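Local coordinates for protein nitrate reductase (Ulva prolifera, PDB 5YLY) that catalyses the first step of nitrate assimilation, probably reducing nitrate with electrons from NADH, and appears here as its FAD-binding cytochrome b5 reductase domain, at residues Met167-Gly171 and Thr172-Pro176; Gly241-Leu245 and Asp246-Arg250; Ile42-Ser45 and His46-Leu50. One frame throughout, in Å; residues are numbered along the deposited sequence.

Contact 1 (Met167-Gly171 and Thr172-Pro176); sequences MIAGG and TGLTP. With FAD (flavin-adenine dinucleotide), chain C.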
loop_
_atom_site.group_PDB
_atom_site.type_symbol
_atom_site.label_atom_id
_atom_site.label_comp_id
_atom_site.label_asym_id
_atom_site.label_seq_id
_atom_site.Cartn_x
_atom_site.Cartn_y
_atom_site.Cartn_z
ATOM N N MET A 167 1.627 10.765 3.259
ATOM C CA MET A 167 0.990 9.477 3.073
ATOM C C MET A 167 0.339 9.056 4.362
ATOM O O MET A 167 0.983 9.064 5.421
ATOM C CB MET A 167 2.028 8.424 2.658
ATOM C CG MET A 167 2.752 8.785 1.390
ATOM S SD MET A 167 3.960 7.538 1.017
ATOM C CE MET A 167 4.386 8.070 -0.576
ATOM N N ILE A 168 -0.948 8.714 4.287
ATOM C CA ILE A 168 -1.634 8.222 5.465
ATOM C C ILE A 168 -2.162 6.843 5.119
ATOM O O ILE A 168 -2.969 6.706 4.200
ATOM C CB ILE A 168 -2.751 9.138 6.022
ATOM C CG1 ILE A 168 -2.289 10.606 6.191
ATOM C CG2 ILE A 168 -3.312 8.544 7.326
ATOM C CD1 ILE A 168 -3.473 11.550 6.777
ATOM N N ALA A 169 -1.723 5.849 5.873
ATOM C CA ALA A 169 -2.157 4.476 5.685
ATOM C C ALA A 169 -2.709 3.899 6.958
ATOM O O ALA A 169 -2.242 4.224 8.050
ATOM C CB ALA A 169 -0.980 3.621 5.203
ATOM N N GLY A 170 -3.646 2.982 6.793
ATOM C CA GLY A 170 -4.216 2.185 7.872
ATOM C C GLY A 170 -4.151 0.728 7.464
ATOM O O GLY A 170 -4.529 0.397 6.340
ATOM N N GLY A 171 -3.600 -0.123 8.329
ATOM C CA GLY A 171 -3.501 -1.567 8.104
ATOM C C GLY A 171 -2.917 -1.979 6.764
ATOM O O GLY A 171 -1.792 -1.606 6.431
ATOM N N THR A 172 -3.722 -2.708 5.951
ATOM C CA THR A 172 -3.298 -3.175 4.608
ATOM C C THR A 172 -3.192 -2.024 3.589
ATOM O O THR A 172 -2.604 -2.214 2.517
ATOM C CB THR A 172 -4.207 -4.321 4.107
ATOM O OG1 THR A 172 -5.546 -3.871 3.999
ATOM C CG2 THR A 172 -4.130 -5.565 4.979
ATOM N N GLY A 173 -3.662 -0.827 3.966
ATOM C CA GLY A 173 -3.509 0.368 3.133
ATOM C C GLY A 173 -2.054 0.776 2.964
ATOM O O GLY A 173 -1.733 1.689 2.191
ATOM N N LEU A 174 -1.136 0.106 3.685
ATOM C CA LEU A 174 0.262 0.438 3.531
ATOM C C LEU A 174 0.866 0.166 2.144
ATOM O O LEU A 174 1.693 0.966 1.706
ATOM C CB LEU A 174 1.144 -0.249 4.612
ATOM C CG LEU A 174 2.638 0.092 4.482
ATOM C CD1 LEU A 174 2.973 1.521 4.916
ATOM C CD2 LEU A 174 3.532 -0.978 5.075
ATOM N N THR A 175 0.564 -0.982 1.497
ATOM C CA THR A 175 1.310 -1.344 0.255
ATOM C C THR A 175 1.141 -0.325 -0.888
ATOM O O THR A 175 2.174 -0.067 -1.519
ATOM C CB THR A 175 1.063 -2.763 -0.170
ATOM O OG1 THR A 175 -0.319 -2.930 -0.423
ATOM C CG2 THR A 175 1.538 -3.766 0.903
ATOM N N PRO A 176 0.002 0.389 -1.099
ATOM C CA PRO A 176 0.015 1.456 -2.121
ATOM C C PRO A 176 1.033 2.541 -1.761
ATOM O O PRO A 176 1.687 3.057 -2.647
ATOM C CB PRO A 176 -1.430 1.975 -2.095
ATOM C CG PRO A 176 -2.246 0.764 -1.673
ATOM C CD PRO A 176 -1.363 0.200 -0.569
HETATM P PA FAD C . -13.042 -10.090 3.630
HETATM O O1A FAD C . -13.763 -11.380 3.509
HETATM O O2A FAD C . -13.274 -9.130 2.486
HETATM O O5B FAD C . -13.429 -9.432 5.063
HETATM C C5B FAD C . -13.724 -8.022 5.155
HETATM C C4B FAD C . -12.978 -7.405 6.312
HETATM O O4B FAD C . -13.279 -8.096 7.545
HETATM C C3B FAD C . -11.460 -7.448 6.228
HETATM O O3B FAD C . -10.943 -6.459 5.339
HETATM C C2B FAD C . -11.058 -7.217 7.687
HETATM O O2B FAD C . -10.980 -5.835 8.014
HETATM C C1B FAD C . -12.208 -7.895 8.458
HETATM N N9A FAD C . -11.855 -9.177 9.071
HETATM C C8A FAD C . -12.280 -10.420 8.679
HETATM N N7A FAD C . -11.780 -11.405 9.387
HETATM C C5A FAD C . -10.960 -10.767 10.304
HETATM C C6A FAD C . -10.092 -11.254 11.306
HETATM N N6A FAD C . -9.759 -12.540 11.437
HETATM N N1A FAD C . -9.443 -10.347 12.073
HETATM C C2A FAD C . -9.616 -9.044 11.816
HETATM N N3A FAD C . -10.364 -8.471 10.865
HETATM C C4A FAD C . -11.012 -9.392 10.138
HETATM N N1 FAD C . -4.314 -6.422 1.547
HETATM C C2 FAD C . -3.135 -7.064 1.819
HETATM O O2 FAD C . -3.085 -7.941 2.695
HETATM N N3 FAD C . -1.978 -6.726 1.097
HETATM C C4 FAD C . -1.898 -5.760 0.096
HETATM O O4 FAD C . -0.871 -5.599 -0.534
HETATM C C4X FAD C . -3.154 -5.059 -0.163
HETATM N N5 FAD C . -3.159 -4.105 -1.064
HETATM C C5X FAD C . -4.352 -3.412 -1.280
HETATM C C6 FAD C . -4.362 -2.369 -2.217
HETATM C C7 FAD C . -5.528 -1.647 -2.472
HETATM C C7M FAD C . -5.480 -0.513 -3.465
HETATM C C8 FAD C . -6.724 -1.970 -1.773
HETATM C C8M FAD C . -8.023 -1.240 -2.060
HETATM C C9 FAD C . -6.707 -2.993 -0.825
HETATM C C9A FAD C . -5.535 -3.720 -0.578
HETATM N N10 FAD C . -5.494 -4.797 0.363
HETATM C C10 FAD C . -4.317 -5.474 0.614
HETATM C "C1'" FAD C . -6.717 -5.324 0.994
HETATM C "C2'" FAD C . -7.370 -6.443 0.181
HETATM O "O2'" FAD C . -8.006 -5.915 -0.986
HETATM C "C3'" FAD C . -8.400 -7.236 0.985
HETATM O "O3'" FAD C . -9.423 -6.365 1.454
HETATM C "C4'" FAD C . -7.807 -8.059 2.131
HETATM O "O4'" FAD C . -6.924 -9.041 1.587
HETATM C "C5'" FAD C . -8.851 -8.749 2.987
HETATM O "O5'" FAD C . -9.778 -9.440 2.122
HETATM P P FAD C . -10.475 -10.820 2.568
HETATM O O1P FAD C . -11.239 -11.368 1.425
HETATM O O2P FAD C . -9.467 -11.731 3.225
HETATM O O3P FAD C . -11.462 -10.314 3.706
#
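G170 and G173 meet where strand 164-170 breaks off and helix 174-185 begins, the connection from strand to helix in the beta-alpha-beta unit 164-170, 174-185, 193-200 and the glycine-rich GGTGLTP loop of the ferredoxin-reductase family. The loop gives a worked example of a tight backbone corner that brings side chains up to a flavin. T172 lies over one face of the isoalloxazine: its CB sits 3.3 Å from FAD N1, and its CG2 is 3.5 Å from FAD O2. T175 reaches the same side of the ring system but works by polarity, its OG1 donating to FAD O4 at 2.7 Å; that hydroxyl is swung between its own backbone N and carbonyl carbon (chi1 60°). Further along the ring, P176 CG rests near FAD C6. A glycine in place of T172 removes CB, OG1 and CG2, and would probably leave this face of the flavin without its cover at N1.

Behind this first shell, two backbone bonds close the corner that carries T172. G173 N donates to G170 O at 2.8 Å, from 32° outside the carbonyl plane, and a weak bond follows from L174 N to G171 O, an oxygen that also receives the hydroxyl of Y198. Glycines fit the bend: G171 has positive phi, and a CB on G173 would collide with G170 O. Further out, M167 packs on M177 and V180 of the helix. Between strand and helix start, A169 CB fills the inner corner, 3.7 Å from G173 O and 4.5 Å from L174 CB.

Contact 2 (Gly241-Leu245 and Asp246-Arg250); sequences GFIDL and DMCER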
loop_
_atom_site.group_PDB
_atom_site.type_symbol
_atom_site.label_atom_id
_atom_site.label_comp_id
_atom_site.label_asym_id
_atom_site.label_seq_id
_atom_site.Cartn_x
_atom_site.Cartn_y
_atom_site.Cartn_z
ATOM N N GLY A 241 -3.899 5.927 19.982
ATOM C CA GLY A 241 -5.258 6.315 19.624
ATOM C C GLY A 241 -5.449 6.635 18.162
ATOM O O GLY A 241 -4.582 6.336 17.343
ATOM N N PHE A 242 -6.593 7.239 17.832
ATOM C CA PHE A 242 -6.948 7.594 16.459
ATOM C C PHE A 242 -6.162 8.797 15.954
ATOM O O PHE A 242 -5.778 9.671 16.743
ATOM C CB PHE A 242 -8.456 7.904 16.335
ATOM C CG PHE A 242 -9.397 6.865 16.899
ATOM C CD1 PHE A 242 -9.368 5.552 16.437
ATOM C CD2 PHE A 242 -10.347 7.213 17.856
ATOM C CE1 PHE A 242 -10.253 4.595 16.954
ATOM C CE2 PHE A 242 -11.230 6.260 18.366
ATOM C CZ PHE A 242 -11.174 4.956 17.915
ATOM N N ILE A 243 -5.975 8.859 14.624
ATOM C CA ILE A 243 -5.337 9.994 13.970
ATOM C C ILE A 243 -6.184 11.256 14.312
ATOM O O ILE A 243 -7.408 11.224 14.196
ATOM C CB ILE A 243 -5.229 9.734 12.449
ATOM C CG1 ILE A 243 -4.285 8.530 12.152
ATOM C CG2 ILE A 243 -4.768 10.982 11.707
ATOM C CD1 ILE A 243 -4.336 7.989 10.757
ATOM N N ASP A 244 -5.530 12.312 14.826
ATOM C CA ASP A 244 -6.165 13.585 15.158
ATOM C C ASP A 244 -5.332 14.728 14.572
ATOM O O ASP A 244 -4.290 14.464 13.955
ATOM C CB ASP A 244 -6.429 13.733 16.678
ATOM C CG ASP A 244 -5.222 13.804 17.616
ATOM O OD1 ASP A 244 -4.072 13.769 17.123
ATOM O OD2 ASP A 244 -5.431 13.899 18.841
ATOM N N LEU A 245 -5.797 15.978 14.713
ATOM C CA LEU A 245 -5.084 17.137 14.158
ATOM C C LEU A 245 -3.649 17.238 14.660
ATOM O O LEU A 245 -2.752 17.463 13.854
ATOM C CB LEU A 245 -5.845 18.459 14.416
ATOM C CG LEU A 245 -5.229 19.725 13.790
ATOM C CD1 LEU A 245 -5.140 19.630 12.269
ATOM C CD2 LEU A 245 -5.984 20.979 14.216
ATOM N N ASP A 246 -3.439 17.081 15.989
ATOM C CA ASP A 246 -2.112 17.141 16.625
ATOM C C ASP A 246 -1.166 16.109 16.013
ATOM O O ASP A 246 -0.032 16.439 15.690
ATOM C CB ASP A 246 -2.212 16.906 18.141
ATOM C CG ASP A 246 -1.408 17.888 18.962
ATOM O OD1 ASP A 246 -0.162 17.911 18.809
ATOM O OD2 ASP A 246 -2.027 18.673 19.720
ATOM N N MET A 247 -1.643 14.871 15.831
ATOM C CA MET A 247 -0.835 13.822 15.236
ATOM C C MET A 247 -0.478 14.144 13.783
ATOM O O MET A 247 0.675 13.934 13.379
ATOM C CB MET A 247 -1.535 12.475 15.332
ATOM C CG MET A 247 -0.604 11.304 15.072
ATOM S SD MET A 247 -1.532 9.751 15.090
ATOM C CE MET A 247 -2.231 9.785 16.745
ATOM N N CYS A 248 -1.459 14.670 13.004
ATOM C CA CYS A 248 -1.215 15.053 11.605
ATOM C C CYS A 248 -0.208 16.204 11.537
ATOM O O CYS A 248 0.645 16.201 10.658
ATOM C CB CYS A 248 -2.521 15.415 10.900
ATOM S SG CYS A 248 -3.636 14.009 10.634
ATOM N N GLU A 249 -0.295 17.182 12.468
ATOM C CA GLU A 249 0.643 18.313 12.472
ATOM C C GLU A 249 2.056 17.874 12.857
ATOM O O GLU A 249 3.031 18.431 12.355
ATOM C CB GLU A 249 0.147 19.458 13.379
ATOM C CG GLU A 249 -1.060 20.185 12.804
ATOM C CD GLU A 249 -1.749 21.208 13.693
ATOM O OE1 GLU A 249 -1.636 21.109 14.940
ATOM O OE2 GLU A 249 -2.445 22.089 13.133
ATOM N N ARG A 250 2.170 16.900 13.762
ATOM C CA ARG A 250 3.492 16.402 14.162
ATOM C C ARG A 250 4.152 15.553 13.073
ATOM O O ARG A 250 5.346 15.681 12.831
ATOM C CB ARG A 250 3.422 15.609 15.483
ATOM C CG ARG A 250 3.140 16.511 16.702
ATOM C CD ARG A 250 3.200 15.778 18.034
ATOM N NE ARG A 250 2.007 14.960 18.284
ATOM C CZ ARG A 250 1.955 13.638 18.138
ATOM N NH1 ARG A 250 3.027 12.967 17.738
ATOM N NH2 ARG A 250 0.830 12.979 18.393
HETATM O O HOH W 1 -2.152 12.950 19.087
#
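D244 is the N-cap of helix 245-251 and its side chain caps the amide of M247, a compact example of how a carboxylate closes the open start of a helix. D244 OD1 accepts from M247 N at 3.0 Å, met nearly along the oxygen's C-O axis with an N-H...O angle of 158°. The D244 side chain is folded back between its own N and carbonyl carbon (chi1 65°), which puts OD1 in front of that amide. A negative charge here probably also interacts favourably with the helix dipole. The main chain of D244 joins in, its O receiving C248 N as the first of the helical bonds.

M247, largely buried, crosses the aspartate at about a right angle and runs back along the incoming loop. Its SD lies against I243 CA, and the bend at its last torsion (chi3 -59°) carries CE to within 3.5 Å of F242 O. I243, just before the cap, sets CG2 3.4 Å from C248 SG, in the positions of a hydrophobic staple.

L245, in the first turn, is tied to E249 by the backbone bond from E249 N to L245 O, 2.8 Å long. Their side chains touch as well: the glutamate passes over the isobutyl group, OE2 coming 3.7 Å from L245 CG while its charge is met by R254. The leucine itself continues onto N277 and K280 of helix 267-280.

A water extends the cap to R250: it donates to D244 OD1 at 2.9 Å and accepts from R250 NH2 at 3.1 Å, in the plane of the guanidinium.

Contact 3 (Ile42-Ser45 and His46-Leu50); sequences IKIS and HDVTL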
loop_
_atom_site.group_PDB
_atom_site.type_symbol
_atom_site.label_atom_id
_atom_site.label_comp_id
_atom_site.label_asym_id
_atom_site.label_seq_id
_atom_site.Cartn_x
_atom_site.Cartn_y
_atom_site.Cartn_z
ATOM N N ILE A 42 6.031 -17.711 1.271
ATOM C CA ILE A 42 6.981 -17.555 2.371
ATOM C C ILE A 42 6.400 -16.789 3.570
ATOM O O ILE A 42 5.962 -15.666 3.399
ATOM C CB ILE A 42 8.221 -16.809 1.812
ATOM C CG1 ILE A 42 8.889 -17.613 0.637
ATOM C CG2 ILE A 42 9.258 -16.547 2.945
ATOM C CD1 ILE A 42 9.859 -16.769 -0.192
ATOM N N LYS A 43 6.403 -17.392 4.741
ATOM C CA LYS A 43 5.863 -16.721 5.926
ATOM C C LYS A 43 6.722 -15.539 6.328
ATOM O O LYS A 43 7.943 -15.669 6.439
ATOM C CB LYS A 43 5.816 -17.665 7.110
ATOM C CG LYS A 43 4.831 -18.775 6.983
ATOM C CD LYS A 43 4.635 -19.403 8.392
ATOM C CE LYS A 43 3.570 -20.455 8.371
ATOM N NZ LYS A 43 2.240 -19.902 7.995
ATOM N N ILE A 44 6.078 -14.396 6.575
ATOM C CA ILE A 44 6.785 -13.226 7.111
ATOM C C ILE A 44 6.613 -13.283 8.623
ATOM O O ILE A 44 7.549 -13.052 9.394
ATOM C CB ILE A 44 6.240 -11.934 6.492
ATOM C CG1 ILE A 44 6.779 -11.834 5.043
ATOM C CG2 ILE A 44 6.639 -10.697 7.327
ATOM C CD1 ILE A 44 6.105 -10.800 4.181
ATOM N N SER A 45 5.395 -13.559 9.034
ATOM C CA SER A 45 5.069 -13.735 10.443
ATOM C C SER A 45 3.917 -14.714 10.529
ATOM O O SER A 45 3.508 -15.238 9.485
ATOM C CB SER A 45 4.782 -12.390 11.097
ATOM O OG SER A 45 3.698 -11.765 10.456
ATOM N N HIS A 46 3.413 -15.020 11.753
ATOM C CA HIS A 46 2.353 -16.018 11.932
ATOM C C HIS A 46 1.110 -15.755 11.078
ATOM O O HIS A 46 0.474 -16.717 10.676
ATOM C CB HIS A 46 1.972 -16.221 13.415
ATOM C CG HIS A 46 1.001 -15.205 13.948
ATOM N ND1 HIS A 46 1.431 -13.996 14.474
ATOM C CD2 HIS A 46 -0.348 -15.250 14.007
ATOM C CE1 HIS A 46 0.333 -13.365 14.864
ATOM N NE2 HIS A 46 -0.762 -14.072 14.581
ATOM N N ASP A 47 0.777 -14.478 10.783
ATOM C CA ASP A 47 -0.413 -14.168 9.980
ATOM C C ASP A 47 -0.145 -13.258 8.791
ATOM O O ASP A 47 -1.086 -12.620 8.295
ATOM C CB ASP A 47 -1.528 -13.592 10.860
ATOM C CG ASP A 47 -1.231 -12.257 11.521
ATOM O OD1 ASP A 47 -0.067 -11.786 11.430
ATOM O OD2 ASP A 47 -2.140 -11.707 12.168
ATOM N N VAL A 48 1.138 -13.155 8.346
ATOM C CA VAL A 48 1.506 -12.388 7.156
ATOM C C VAL A 48 2.311 -13.326 6.269
ATOM O O VAL A 48 3.290 -13.925 6.739
ATOM C CB VAL A 48 2.269 -11.063 7.439
ATOM C CG1 VAL A 48 2.547 -10.301 6.137
ATOM C CG2 VAL A 48 1.490 -10.183 8.429
ATOM N N THR A 49 1.872 -13.481 5.014
ATOM C CA THR A 49 2.555 -14.338 4.044
ATOM C C THR A 49 2.918 -13.576 2.811
ATOM O O THR A 49 2.127 -12.741 2.336
ATOM C CB THR A 49 1.694 -15.571 3.710
ATOM O OG1 THR A 49 1.453 -16.320 4.916
ATOM C CG2 THR A 49 2.372 -16.504 2.661
ATOM N N LEU A 50 4.113 -13.884 2.252
ATOM C CA LEU A 50 4.538 -13.323 0.964
ATOM C C LEU A 50 4.253 -14.388 -0.091
ATOM O O LEU A 50 4.654 -15.552 0.069
ATOM C CB LEU A 50 6.039 -12.950 0.948
ATOM C CG LEU A 50 6.501 -12.308 -0.370
ATOM C CD1 LEU A 50 7.491 -11.138 -0.155
ATOM C CD2 LEU A 50 7.035 -13.389 -1.380
HETATM O O HOH W 2 1.822 -16.493 7.588
HETATM O O HOH W 3 2.261 -19.140 5.055
HETATM O O HOH W 4 1.403 -19.218 10.686
#
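A beta hairpin joins the neighbouring strands 34-43 and 48-54 of the six-stranded antiparallel sheet of the FAD-binding domain, and its tip illustrates how a classic beta bulge is fitted next to a type I turn. I42 and L50 form a regular antiparallel hydrogen-bonded pair, with I42 N to L50 O and L50 N to I42 O both at 2.8 Å. K43 and T49 follow as a non-hydrogen-bonded pair. Then the register slips by one residue: I44 and S45 both face V48, and V48 O accepts from two amides, I44 N at 2.8 Å and S45 N at 3.1 Å. Only a weak bond returns from V48 N to S45 O across the turn S45-V48.

The extra residue brings I44 onto the face of V48 and L50. With CG1 beside its backbone N and the chain beyond it extended (chi2 167°), I44 reaches along the strand partner, setting CD1 3.9 Å from L50 CB while its CB stays 4.1 Å from V48 CG1. S45 OG lies 3.4 Å from V48 CG2, a plain van der Waals touch.

K43 points to the other face, where waters extend the reach of its NZ. One accepts from K43 NZ at 3.0 Å and donates to T49 OG1 of the partner strand; another links the same nitrogen to the turn at H46 O.

Outside the hairpin, strand 101-107 lies next to strand 48-54, so that I44, V48 and L50 all pack on V105. D47 forms a salt bridge with K107, which probably belongs to the FAD site. On the face that K43 shares, T49 OG1 is hydrogen-bonded to E128 of helix 122-129, which also makes a long, weak ion pair with K43 NZ.

Overall arrangement
Following the chain from the N terminus, contact 3 comes first and closes the hairpin between strands 34-43 and 48-54 in the antiparallel FAD-binding part. Contact 1 follows, turning strand 164-170 into helix 174-185 at the flavin, and contact 2 comes last, leading the loop after strand 239-240 into helix 245-251. All three are local and in series; none nests or crosses. Contacts 1 and 2 share the parallel-sheet domain and touch where I168 CG2 meets I243 CD1. Contact 3 belongs to the other domain, its nearest atoms about 8 Å from contact 1. FAD lies between, met by contact 1, whereas contact 2 sits at the far end.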